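Local coordinates for Fe2OG dioxygenase domain-containing protein (Pseudomonas putida, PDB 4J25), which probably acts as an iron- and 2-oxoglutarate-dependent prolyl-4-hydroxylase, an oxygenase of the double-stranded beta-helix fold linked to prolyl hydroxylation of elongation factor Tu, at residues L55-C63 with A160-W168; W168-F179 with V203-R214. All coordinates share one frame; numbering follows the deposited sequence.

Contact 1 of 2, residues L55-C63 with A160-W168; sequences LVRALAAEC and AVLYLNEGW. With OGA (N-oxalylglycine), chain J.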
loop_
_atom_site.group_PDB
_atom_site.type_symbol
_atom_site.label_atom_id
_atom_site.label_comp_id
_atom_site.label_asym_id
_atom_site.label_seq_id
_atom_site.Cartn_x
_atom_site.Cartn_y
_atom_site.Cartn_z
ATOM N N LEU A 55 10.980 7.454 -9.560
ATOM C CA LEU A 55 9.564 7.109 -9.738
ATOM C C LEU A 55 8.773 7.465 -8.474
ATOM O O LEU A 55 7.707 8.060 -8.552
ATOM C CB LEU A 55 9.405 5.609 -10.061
ATOM C CG LEU A 55 7.978 5.055 -10.164
ATOM C CD1 LEU A 55 7.090 5.877 -11.080
ATOM C CD2 LEU A 55 8.009 3.600 -10.639
ATOM N N VAL A 56 9.322 7.121 -7.310
ATOM C CA VAL A 56 8.715 7.499 -6.036
ATOM C C VAL A 56 8.529 9.013 -5.921
ATOM O O VAL A 56 7.504 9.483 -5.412
ATOM C CB VAL A 56 9.546 6.996 -4.837
ATOM C CG1 VAL A 56 8.950 7.493 -3.521
ATOM C CG2 VAL A 56 9.617 5.466 -4.837
ATOM N N ARG A 57 9.519 9.783 -6.377
ATOM C CA ARG A 57 9.396 11.244 -6.357
ATOM C C ARG A 57 8.304 11.728 -7.288
ATOM O O ARG A 57 7.565 12.650 -6.947
ATOM C CB ARG A 57 10.713 11.932 -6.718
ATOM C CG ARG A 57 11.750 11.829 -5.637
ATOM C CD ARG A 57 12.886 12.816 -5.856
ATOM N NE ARG A 57 14.098 12.337 -5.213
ATOM C CZ ARG A 57 14.942 11.469 -5.759
ATOM N NH1 ARG A 57 14.716 10.993 -6.978
ATOM N NH2 ARG A 57 16.022 11.078 -5.091
ATOM N N ALA A 58 8.196 11.092 -8.453
ATOM C CA ALA A 58 7.151 11.425 -9.420
ATOM C C ALA A 58 5.755 11.097 -8.868
ATOM O O ALA A 58 4.772 11.797 -9.154
ATOM C CB ALA A 58 7.398 10.683 -10.718
ATOM N N LEU A 59 5.667 10.024 -8.083
ATOM C CA LEU A 59 4.425 9.651 -7.410
ATOM C C LEU A 59 4.091 10.647 -6.314
ATOM O O LEU A 59 2.944 11.028 -6.163
ATOM C CB LEU A 59 4.532 8.231 -6.835
ATOM C CG LEU A 59 4.501 7.119 -7.886
ATOM C CD1 LEU A 59 4.813 5.752 -7.298
ATOM C CD2 LEU A 59 3.149 7.088 -8.587
ATOM N N ALA A 60 5.095 11.063 -5.542
ATOM C CA ALA A 60 4.897 12.118 -4.555
ATOM C C ALA A 60 4.348 13.371 -5.235
ATOM O O ALA A 60 3.438 14.021 -4.724
ATOM C CB ALA A 60 6.202 12.426 -3.823
ATOM N N ALA A 61 4.879 13.686 -6.411
ATOM C CA ALA A 61 4.451 14.868 -7.152
ATOM C C ALA A 61 2.994 14.761 -7.600
ATOM O O ALA A 61 2.247 15.746 -7.545
ATOM C CB ALA A 61 5.371 15.109 -8.377
ATOM N N GLU A 62 2.596 13.579 -8.057
ATOM C CA GLU A 62 1.218 13.354 -8.485
ATOM C C GLU A 62 0.276 13.385 -7.290
ATOM O O GLU A 62 -0.858 13.839 -7.389
ATOM C CB GLU A 62 1.114 12.019 -9.209
ATOM C CG GLU A 62 -0.264 11.674 -9.719
ATOM C CD GLU A 62 -0.767 12.620 -10.799
ATOM O OE1 GLU A 62 0.031 13.449 -11.284
ATOM O OE2 GLU A 62 -1.962 12.535 -11.156
ATOM N N CYS A 63 0.753 12.891 -6.153
ATOM C CA CYS A 63 -0.028 12.913 -4.922
ATOM C C CYS A 63 -0.351 14.359 -4.571
ATOM O O CYS A 63 -1.497 14.684 -4.303
ATOM C CB CYS A 63 0.738 12.234 -3.779
ATOM S SG CYS A 63 -0.157 12.158 -2.192
ATOM N N ALA A 160 -2.236 -2.774 0.341
ATOM C CA ALA A 160 -0.894 -2.373 -0.024
ATOM C C ALA A 160 -0.813 -0.852 0.027
ATOM O O ALA A 160 -1.645 -0.146 -0.554
ATOM C CB ALA A 160 -0.538 -2.896 -1.407
ATOM N N VAL A 161 0.181 -0.365 0.752
ATOM C CA VAL A 161 0.415 1.057 0.903
ATOM C C VAL A 161 1.846 1.353 0.495
ATOM O O VAL A 161 2.777 0.719 1.007
ATOM C CB VAL A 161 0.277 1.502 2.365
ATOM C CG1 VAL A 161 0.193 3.030 2.435
ATOM C CG2 VAL A 161 -0.908 0.879 3.001
ATOM N N LEU A 162 2.021 2.312 -0.414
ATOM C CA LEU A 162 3.349 2.787 -0.785
ATOM C C LEU A 162 3.562 4.171 -0.170
ATOM O O LEU A 162 2.729 5.065 -0.335
ATOM C CB LEU A 162 3.516 2.836 -2.316
ATOM C CG LEU A 162 4.888 3.368 -2.793
ATOM C CD1 LEU A 162 6.002 2.385 -2.531
ATOM C CD2 LEU A 162 4.835 3.698 -4.265
ATOM N N TYR A 163 4.649 4.349 0.577
ATOM C CA TYR A 163 4.919 5.661 1.176
ATOM C C TYR A 163 5.845 6.502 0.288
ATOM O O TYR A 163 6.619 5.975 -0.506
ATOM C CB TYR A 163 5.433 5.529 2.623
ATOM C CG TYR A 163 4.430 4.804 3.500
ATOM C CD1 TYR A 163 3.247 5.412 3.876
ATOM C CD2 TYR A 163 4.650 3.504 3.914
ATOM C CE1 TYR A 163 2.309 4.743 4.648
ATOM C CE2 TYR A 163 3.717 2.834 4.689
ATOM C CZ TYR A 163 2.559 3.467 5.057
ATOM O OH TYR A 163 1.626 2.808 5.818
ATOM N N LEU A 164 5.735 7.817 0.424
ATOM C CA LEU A 164 6.260 8.745 -0.570
ATOM C C LEU A 164 7.070 9.890 0.033
ATOM O O LEU A 164 7.396 10.851 -0.660
ATOM C CB LEU A 164 5.096 9.348 -1.335
ATOM C CG LEU A 164 4.193 8.351 -2.067
ATOM C CD1 LEU A 164 3.024 9.067 -2.702
ATOM C CD2 LEU A 164 4.994 7.583 -3.105
ATOM N N ASN A 165 7.397 9.802 1.318
ATOM C CA ASN A 165 7.956 10.969 2.000
ATOM C C ASN A 165 9.467 10.943 2.148
ATOM O O ASN A 165 10.031 10.080 2.827
ATOM C CB ASN A 165 7.312 11.120 3.362
ATOM C CG ASN A 165 5.816 11.015 3.295
ATOM O OD1 ASN A 165 5.137 11.915 2.794
ATOM N ND2 ASN A 165 5.283 9.907 3.805
ATOM N N GLU A 166 10.113 11.921 1.524
ATOM C CA GLU A 166 11.552 12.059 1.596
ATOM C C GLU A 166 11.954 12.640 2.945
ATOM O O GLU A 166 11.258 13.498 3.486
ATOM C CB GLU A 166 12.041 12.975 0.472
ATOM C CG GLU A 166 11.646 12.496 -0.929
ATOM C CD GLU A 166 12.268 11.162 -1.277
ATOM O OE1 GLU A 166 11.763 10.469 -2.203
ATOM O OE2 GLU A 166 13.267 10.806 -0.614
ATOM N N GLY A 167 13.060 12.146 3.491
ATOM C CA GLY A 167 13.679 12.739 4.668
ATOM C C GLY A 167 12.879 12.643 5.954
ATOM O O GLY A 167 12.997 13.510 6.826
ATOM N N TRP A 168 12.066 11.597 6.077
ATOM C CA TRP A 168 11.237 11.408 7.262
ATOM C C TRP A 168 12.112 11.096 8.460
ATOM O O TRP A 168 13.109 10.392 8.334
ATOM C CB TRP A 168 10.246 10.259 7.050
ATOM C CG TRP A 168 9.071 10.369 7.953
ATOM C CD1 TRP A 168 8.921 9.791 9.182
ATOM C CD2 TRP A 168 7.877 11.118 7.714
ATOM N NE1 TRP A 168 7.713 10.141 9.718
ATOM C CE2 TRP A 168 7.051 10.956 8.836
ATOM C CE3 TRP A 168 7.432 11.919 6.661
ATOM C CZ2 TRP A 168 5.801 11.559 8.935
ATOM C CZ3 TRP A 168 6.186 12.521 6.762
ATOM C CH2 TRP A 168 5.387 12.336 7.886
HETATM C C1 OGA J . -6.115 2.966 4.897
HETATM C C2 OGA J . -4.923 2.913 5.802
HETATM C C4 OGA J . -2.591 3.538 6.324
HETATM C C5 OGA J . -1.431 4.325 5.819
HETATM O O1 OGA J . -6.114 3.833 3.976
HETATM O O2 OGA J . -7.087 2.142 5.045
HETATM O "O2'" OGA J . -4.975 2.258 6.833
HETATM O O3 OGA J . -0.266 3.973 6.133
HETATM N N1 OGA J . -3.714 3.622 5.450
HETATM O O4 OGA J . -1.603 5.332 5.082
#

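Contact 2 of 2, residues W168-F179 with V203-R214; sequences WQPHDGGQLRMF and VPHEVLPAGRER. With MN (manganese (II) ion), chain I; OGA (N-oxalylglycine), chain J.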
loop_
_atom_site.group_PDB
_atom_site.type_symbol
_atom_site.label_atom_id
_atom_site.label_comp_id
_atom_site.label_asym_id
_atom_site.label_seq_id
_atom_site.Cartn_x
_atom_site.Cartn_y
_atom_site.Cartn_z
ATOM N N TRP A 168 12.066 11.597 6.077
ATOM C CA TRP A 168 11.237 11.408 7.262
ATOM C C TRP A 168 12.112 11.096 8.460
ATOM O O TRP A 168 13.109 10.392 8.334
ATOM C CB TRP A 168 10.246 10.259 7.050
ATOM C CG TRP A 168 9.071 10.369 7.953
ATOM C CD1 TRP A 168 8.921 9.791 9.182
ATOM C CD2 TRP A 168 7.877 11.118 7.714
ATOM N NE1 TRP A 168 7.713 10.141 9.718
ATOM C CE2 TRP A 168 7.051 10.956 8.836
ATOM C CE3 TRP A 168 7.432 11.919 6.661
ATOM C CZ2 TRP A 168 5.801 11.559 8.935
ATOM C CZ3 TRP A 168 6.186 12.521 6.762
ATOM C CH2 TRP A 168 5.387 12.336 7.886
ATOM N N GLN A 169 11.753 11.629 9.622
ATOM C CA GLN A 169 12.502 11.343 10.839
ATOM C C GLN A 169 11.490 10.899 11.876
ATOM O O GLN A 169 10.305 11.200 11.733
ATOM C CB GLN A 169 13.276 12.573 11.334
ATOM C CG GLN A 169 14.310 13.148 10.347
ATOM C CD GLN A 169 15.503 12.230 10.113
ATOM O OE1 GLN A 169 16.168 11.784 11.060
ATOM N NE2 GLN A 169 15.784 11.945 8.840
ATOM N N PRO A 170 11.951 10.190 12.922
ATOM C CA PRO A 170 11.090 9.640 13.976
ATOM C C PRO A 170 10.370 10.720 14.769
ATOM O O PRO A 170 9.319 10.460 15.345
ATOM C CB PRO A 170 12.078 8.907 14.887
ATOM C CG PRO A 170 13.293 8.693 14.053
ATOM C CD PRO A 170 13.370 9.889 13.175
ATOM N N HIS A 171 10.946 11.917 14.811
ATOM C CA HIS A 171 10.308 13.046 15.487
ATOM C C HIS A 171 9.027 13.431 14.752
ATOM O O HIS A 171 8.166 14.127 15.297
ATOM C CB HIS A 171 11.266 14.239 15.538
ATOM C CG HIS A 171 12.705 13.836 15.627
ATOM N ND1 HIS A 171 13.518 13.746 14.519
ATOM C CD2 HIS A 171 13.462 13.454 16.683
ATOM C CE1 HIS A 171 14.722 13.344 14.890
ATOM N NE2 HIS A 171 14.714 13.161 16.199
ATOM N N ASP A 172 8.899 12.959 13.511
ATOM C CA ASP A 172 7.774 13.332 12.674
ATOM C C ASP A 172 6.534 12.507 12.968
ATOM O O ASP A 172 5.425 12.895 12.598
ATOM C CB ASP A 172 8.153 13.223 11.194
ATOM C CG ASP A 172 9.149 14.291 10.771
ATOM O OD1 ASP A 172 9.018 15.432 11.264
ATOM O OD2 ASP A 172 10.054 13.998 9.957
ATOM N N GLY A 173 6.707 11.382 13.651
ATOM C CA GLY A 173 5.584 10.504 13.941
ATOM C C GLY A 173 5.008 9.903 12.668
ATOM O O GLY A 173 5.742 9.551 11.746
ATOM N N GLY A 174 3.687 9.768 12.631
ATOM C CA GLY A 174 3.002 9.293 11.442
ATOM C C GLY A 174 3.195 7.832 11.074
ATOM O O GLY A 174 2.923 7.449 9.943
ATOM N N GLN A 175 3.655 7.001 12.004
ATOM C CA GLN A 175 3.866 5.602 11.676
ATOM C C GLN A 175 2.535 4.895 11.441
ATOM O O GLN A 175 1.518 5.235 12.051
ATOM C CB GLN A 175 4.640 4.865 12.774
ATOM C CG GLN A 175 3.971 4.871 14.152
ATOM C CD GLN A 175 4.535 5.954 15.062
ATOM O OE1 GLN A 175 4.278 7.146 14.867
ATOM N NE2 GLN A 175 5.331 5.544 16.042
ATOM N N LEU A 176 2.551 3.939 10.523
ATOM C CA LEU A 176 1.510 2.919 10.492
ATOM C C LEU A 176 1.840 1.937 11.624
ATOM O O LEU A 176 2.958 1.440 11.694
ATOM C CB LEU A 176 1.513 2.178 9.159
ATOM C CG LEU A 176 0.530 1.008 9.003
ATOM C CD1 LEU A 176 -0.889 1.532 8.919
ATOM C CD2 LEU A 176 0.863 0.165 7.776
ATOM N N ARG A 177 0.888 1.691 12.515
ATOM C CA ARG A 177 1.060 0.686 13.573
ATOM C C ARG A 177 0.175 -0.531 13.308
ATOM O O ARG A 177 -1.037 -0.409 13.263
ATOM C CB ARG A 177 0.737 1.285 14.940
ATOM C CG ARG A 177 0.837 0.279 16.085
ATOM C CD ARG A 177 0.867 0.957 17.429
ATOM N NE ARG A 177 2.109 1.697 17.643
ATOM C CZ ARG A 177 2.309 2.553 18.639
ATOM N NH1 ARG A 177 1.347 2.803 19.515
ATOM N NH2 ARG A 177 3.473 3.164 18.761
ATOM N N MET A 178 0.810 -1.693 13.146
ATOM C CA MET A 178 0.146 -2.931 12.788
ATOM C C MET A 178 0.101 -3.863 13.984
ATOM O O MET A 178 1.106 -4.067 14.662
ATOM C CB MET A 178 0.912 -3.621 11.663
ATOM C CG MET A 178 1.151 -2.724 10.458
ATOM S SD MET A 178 2.418 -3.389 9.372
ATOM C CE MET A 178 1.491 -4.685 8.581
ATOM N N PHE A 179 -1.076 -4.411 14.235
ATOM C CA PHE A 179 -1.282 -5.315 15.346
ATOM C C PHE A 179 -1.260 -6.727 14.839
ATOM O O PHE A 179 -2.182 -7.194 14.159
ATOM C CB PHE A 179 -2.567 -4.944 16.075
ATOM C CG PHE A 179 -2.530 -3.548 16.610
ATOM C CD1 PHE A 179 -1.957 -3.281 17.840
ATOM C CD2 PHE A 179 -2.995 -2.494 15.861
ATOM C CE1 PHE A 179 -1.877 -1.982 18.314
ATOM C CE2 PHE A 179 -2.924 -1.192 16.342
ATOM C CZ PHE A 179 -2.358 -0.942 17.568
ATOM N N VAL A 203 -5.186 -8.027 9.701
ATOM C CA VAL A 203 -4.289 -7.147 10.447
ATOM C C VAL A 203 -4.920 -5.808 10.790
ATOM O O VAL A 203 -5.015 -4.922 9.934
ATOM C CB VAL A 203 -3.003 -6.887 9.678
ATOM C CG1 VAL A 203 -2.078 -5.976 10.493
ATOM C CG2 VAL A 203 -2.323 -8.186 9.368
ATOM N N PRO A 204 -5.352 -5.652 12.053
ATOM C CA PRO A 204 -5.821 -4.335 12.472
ATOM C C PRO A 204 -4.657 -3.375 12.412
ATOM O O PRO A 204 -3.514 -3.800 12.609
ATOM C CB PRO A 204 -6.267 -4.557 13.917
ATOM C CG PRO A 204 -6.428 -6.020 14.059
ATOM C CD PRO A 204 -5.427 -6.631 13.154
ATOM N N HIS A 205 -4.917 -2.110 12.126
ATOM C CA HIS A 205 -3.825 -1.143 12.019
ATOM C C HIS A 205 -4.352 0.264 12.218
ATOM O O HIS A 205 -5.554 0.497 12.178
ATOM C CB HIS A 205 -3.094 -1.264 10.680
ATOM C CG HIS A 205 -3.983 -1.097 9.484
ATOM N ND1 HIS A 205 -4.771 -2.120 9.005
ATOM C CD2 HIS A 205 -4.200 -0.041 8.664
ATOM C CE1 HIS A 205 -5.454 -1.698 7.955
ATOM N NE2 HIS A 205 -5.118 -0.446 7.714
ATOM N N GLU A 206 -3.445 1.192 12.474
ATOM C CA GLU A 206 -3.817 2.577 12.685
ATOM C C GLU A 206 -2.675 3.466 12.229
ATOM O O GLU A 206 -1.570 2.988 11.968
ATOM C CB GLU A 206 -4.134 2.824 14.163
ATOM C CG GLU A 206 -2.938 2.696 15.053
ATOM C CD GLU A 206 -3.271 2.805 16.519
ATOM O OE1 GLU A 206 -2.347 2.685 17.343
ATOM O OE2 GLU A 206 -4.455 2.986 16.861
ATOM N N VAL A 207 -2.952 4.758 12.111
ATOM C CA VAL A 207 -1.929 5.739 11.770
ATOM C C VAL A 207 -1.842 6.756 12.885
ATOM O O VAL A 207 -2.834 7.389 13.228
ATOM C CB VAL A 207 -2.245 6.469 10.463
ATOM C CG1 VAL A 207 -1.168 7.568 10.166
ATOM C CG2 VAL A 207 -2.361 5.474 9.321
ATOM N N LEU A 208 -0.654 6.901 13.464
ATOM C CA LEU A 208 -0.440 7.880 14.524
ATOM C C LEU A 208 -0.230 9.269 13.905
ATOM O O LEU A 208 0.229 9.383 12.772
ATOM C CB LEU A 208 0.758 7.488 15.388
ATOM C CG LEU A 208 0.642 6.196 16.204
ATOM C CD1 LEU A 208 1.689 6.169 17.314
ATOM C CD2 LEU A 208 -0.724 6.069 16.794
ATOM N N PRO A 209 -0.611 10.332 14.631
ATOM C CA PRO A 209 -0.500 11.648 13.997
ATOM C C PRO A 209 0.947 11.995 13.651
ATOM O O PRO A 209 1.876 11.542 14.333
ATOM C CB PRO A 209 -1.072 12.611 15.047
ATOM C CG PRO A 209 -1.177 11.834 16.305
ATOM C CD PRO A 209 -1.236 10.393 15.960
ATOM N N ALA A 210 1.128 12.756 12.576
ATOM C CA ALA A 210 2.449 13.217 12.179
ATOM C C ALA A 210 2.548 14.708 12.418
ATOM O O ALA A 210 1.534 15.389 12.548
ATOM C CB ALA A 210 2.700 12.920 10.716
ATOM N N GLY A 211 3.774 15.210 12.457
ATOM C CA GLY A 211 4.002 16.629 12.632
ATOM C C GLY A 211 4.188 17.332 11.304
ATOM O O GLY A 211 4.402 18.535 11.276
ATOM N N ARG A 212 4.125 16.586 10.204
ATOM C CA ARG A 212 4.270 17.180 8.878
ATOM C C ARG A 212 3.430 16.399 7.871
ATOM O O ARG A 212 3.021 15.281 8.141
ATOM C CB ARG A 212 5.739 17.208 8.444
ATOM C CG ARG A 212 6.416 15.851 8.496
ATOM C CD ARG A 212 7.827 15.857 7.885
ATOM N NE ARG A 212 7.813 15.623 6.437
ATOM C CZ ARG A 212 8.788 15.028 5.747
ATOM N NH1 ARG A 212 8.669 14.865 4.435
ATOM N NH2 ARG A 212 9.881 14.585 6.354
ATOM N N GLU A 213 3.155 17.006 6.726
ATOM C CA GLU A 213 2.311 16.372 5.723
ATOM C C GLU A 213 2.805 14.973 5.422
ATOM O O GLU A 213 3.991 14.756 5.178
ATOM C CB GLU A 213 2.323 17.169 4.426
ATOM C CG GLU A 213 1.697 18.527 4.518
ATOM C CD GLU A 213 1.834 19.274 3.217
ATOM O OE1 GLU A 213 2.003 18.608 2.164
ATOM O OE2 GLU A 213 1.790 20.520 3.244
ATOM N N ARG A 214 1.896 14.017 5.439
ATOM C CA ARG A 214 2.277 12.638 5.225
ATOM C C ARG A 214 1.620 12.101 3.962
ATOM O O ARG A 214 0.411 12.039 3.868
ATOM C CB ARG A 214 1.886 11.816 6.439
ATOM C CG ARG A 214 2.219 10.353 6.377
ATOM C CD ARG A 214 1.293 9.687 7.342
ATOM N NE ARG A 214 1.630 8.321 7.701
ATOM C CZ ARG A 214 1.057 7.231 7.186
ATOM N NH1 ARG A 214 0.152 7.314 6.212
ATOM N NH2 ARG A 214 1.421 6.042 7.629
HETATM MN MN MN I . -6.379 0.721 6.514
HETATM C C1 OGA J . -6.115 2.966 4.897
HETATM C C2 OGA J . -4.923 2.913 5.802
HETATM C C4 OGA J . -2.591 3.538 6.324
HETATM C C5 OGA J . -1.431 4.325 5.819
HETATM O O1 OGA J . -6.114 3.833 3.976
HETATM O O2 OGA J . -7.087 2.142 5.045
HETATM O "O2'" OGA J . -4.975 2.258 6.833
HETATM O O3 OGA J . -0.266 3.973 6.133
HETATM N N1 OGA J . -3.714 3.622 5.450
HETATM O O4 OGA J . -1.603 5.332 5.082
HETATM O O HOH W 1 -1.484 2.451 19.716
HETATM O O HOH W 2 -4.980 0.235 4.823
#

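Contact 1 of 2, residues L55-C63 with A160-W168
Leu164 packs against the flank of helix 53-67 formed by Val56, Leu59, Ala60 and Cys63. Its CD2 branch does much of the touching, 3.8 Å from CB of Leu59 and 4.0 Å from CG1 of Val56. The other branch, CD1, runs on straight from CA (chi2 176°) and arrives 4.1 Å from CB of Cys63, one turn further along from Leu59. Nearer the backbone, CB of Ala60 meets CB of Leu164 at 4.1 Å; a methyl group here lets the main chains approach to 5.4 Å between the two CA atoms. Two residues earlier, Leu162 crosses Leu59 at about a right angle and brings its CD2 within 3.7 Å of CD1 of Leu59. With an alanine in place of Leu164, a gap is likely to open between the helix and the end of the strand, leaving Val56, Leu59 and Cys63 without their common partner.

This is helix-on-sheet packing in a jellyroll, or double-stranded beta-helix, fold: the helix lies against the larger sheet, where strand 156-163 is the central one of five. Alternation along the strand divides its side chains: Leu162 is directed at the helix, whereas Tyr163 starts away from it, and its ring lines the N-oxalylglycine pocket together with Val161. Phe134 of strand 129-137 extends the apolar layer, touching Leu59, Cys63 and Leu164.

The charged side chains meet at the solvent-exposed end. There Glu166, bent at chi2 (-63°), crosses Arg57 at about a right angle, its OE1 3.7 Å from CG of Arg57. OE1 lies 4.2 Å from NE of Arg57, well out of the guanidinium plane; no N-H points at it, and any attraction is probably one of charge alone. NH1 of Arg57 is salt-bridged to Asp54.

Contact 2 of 2, residues W168-F179 with V203-R214
In the smaller sheet of the double-stranded beta-helix, strand 176-179 runs antiparallel to strand 205-207, with Arg177 and Glu206 as the hydrogen-bonded pair (Arg177 N to Glu206 O, 2.8 Å). The non-hydrogen-bonded pairs, Leu176 with Val207 and Met178 with His205, put their side chains on the opposite face. Within that layer CD1 of Leu176 reaches 3.7 Å from CD2 of His205. NE2 of His205 binds the manganese at 2.1 Å, together with His146 and Asp148. ND1 donates a nearly straight bond (173°) to Val203 O in the ring plane, so that with the metal at NE2 the ring is held at both nitrogens.

Beyond the strands, CE3 of Trp168 lies 3.5 Å over the centre of the Arg212 guanidinium, the two planes 34° apart, while NH1 of Arg212 bonds to Glu166 O. Arg214, with CG anti to the backbone N (chi1 -180°), is extended to NE, which carries its guanidinium to the ligand, CG1 of Val207 over one face. NE gives its N-H to an in-plane lone pair of Gly174 O at 2.7 Å, while NH1 bonds to O4 (2.9 Å) and NH2 to O3 (3.1 Å) of the ligand's glycine carboxylate.

The two contacts follow one another along the chain, contact 1 closing at Trp168 where contact 2 opens, and their centres lie 15 Å apart. At this junction the bond from NH1 of Arg212 to Glu166 O (3.1 Å) ties the exposed end of contact 1 to the loops of contact 2. Deeper in, both touch N-oxalylglycine, and beside it Tyr163 brings CE1 to 3.4 Å from NH2 of Arg214 and OH to 3.4 Å from CD2 of Leu176. Contact 1 therefore backs the strand that supplies one wall of the pocket, while contact 2 supplies another wall and a metal ligand. The Tyr163 side chain is about 8 Å from the manganese at its nearest.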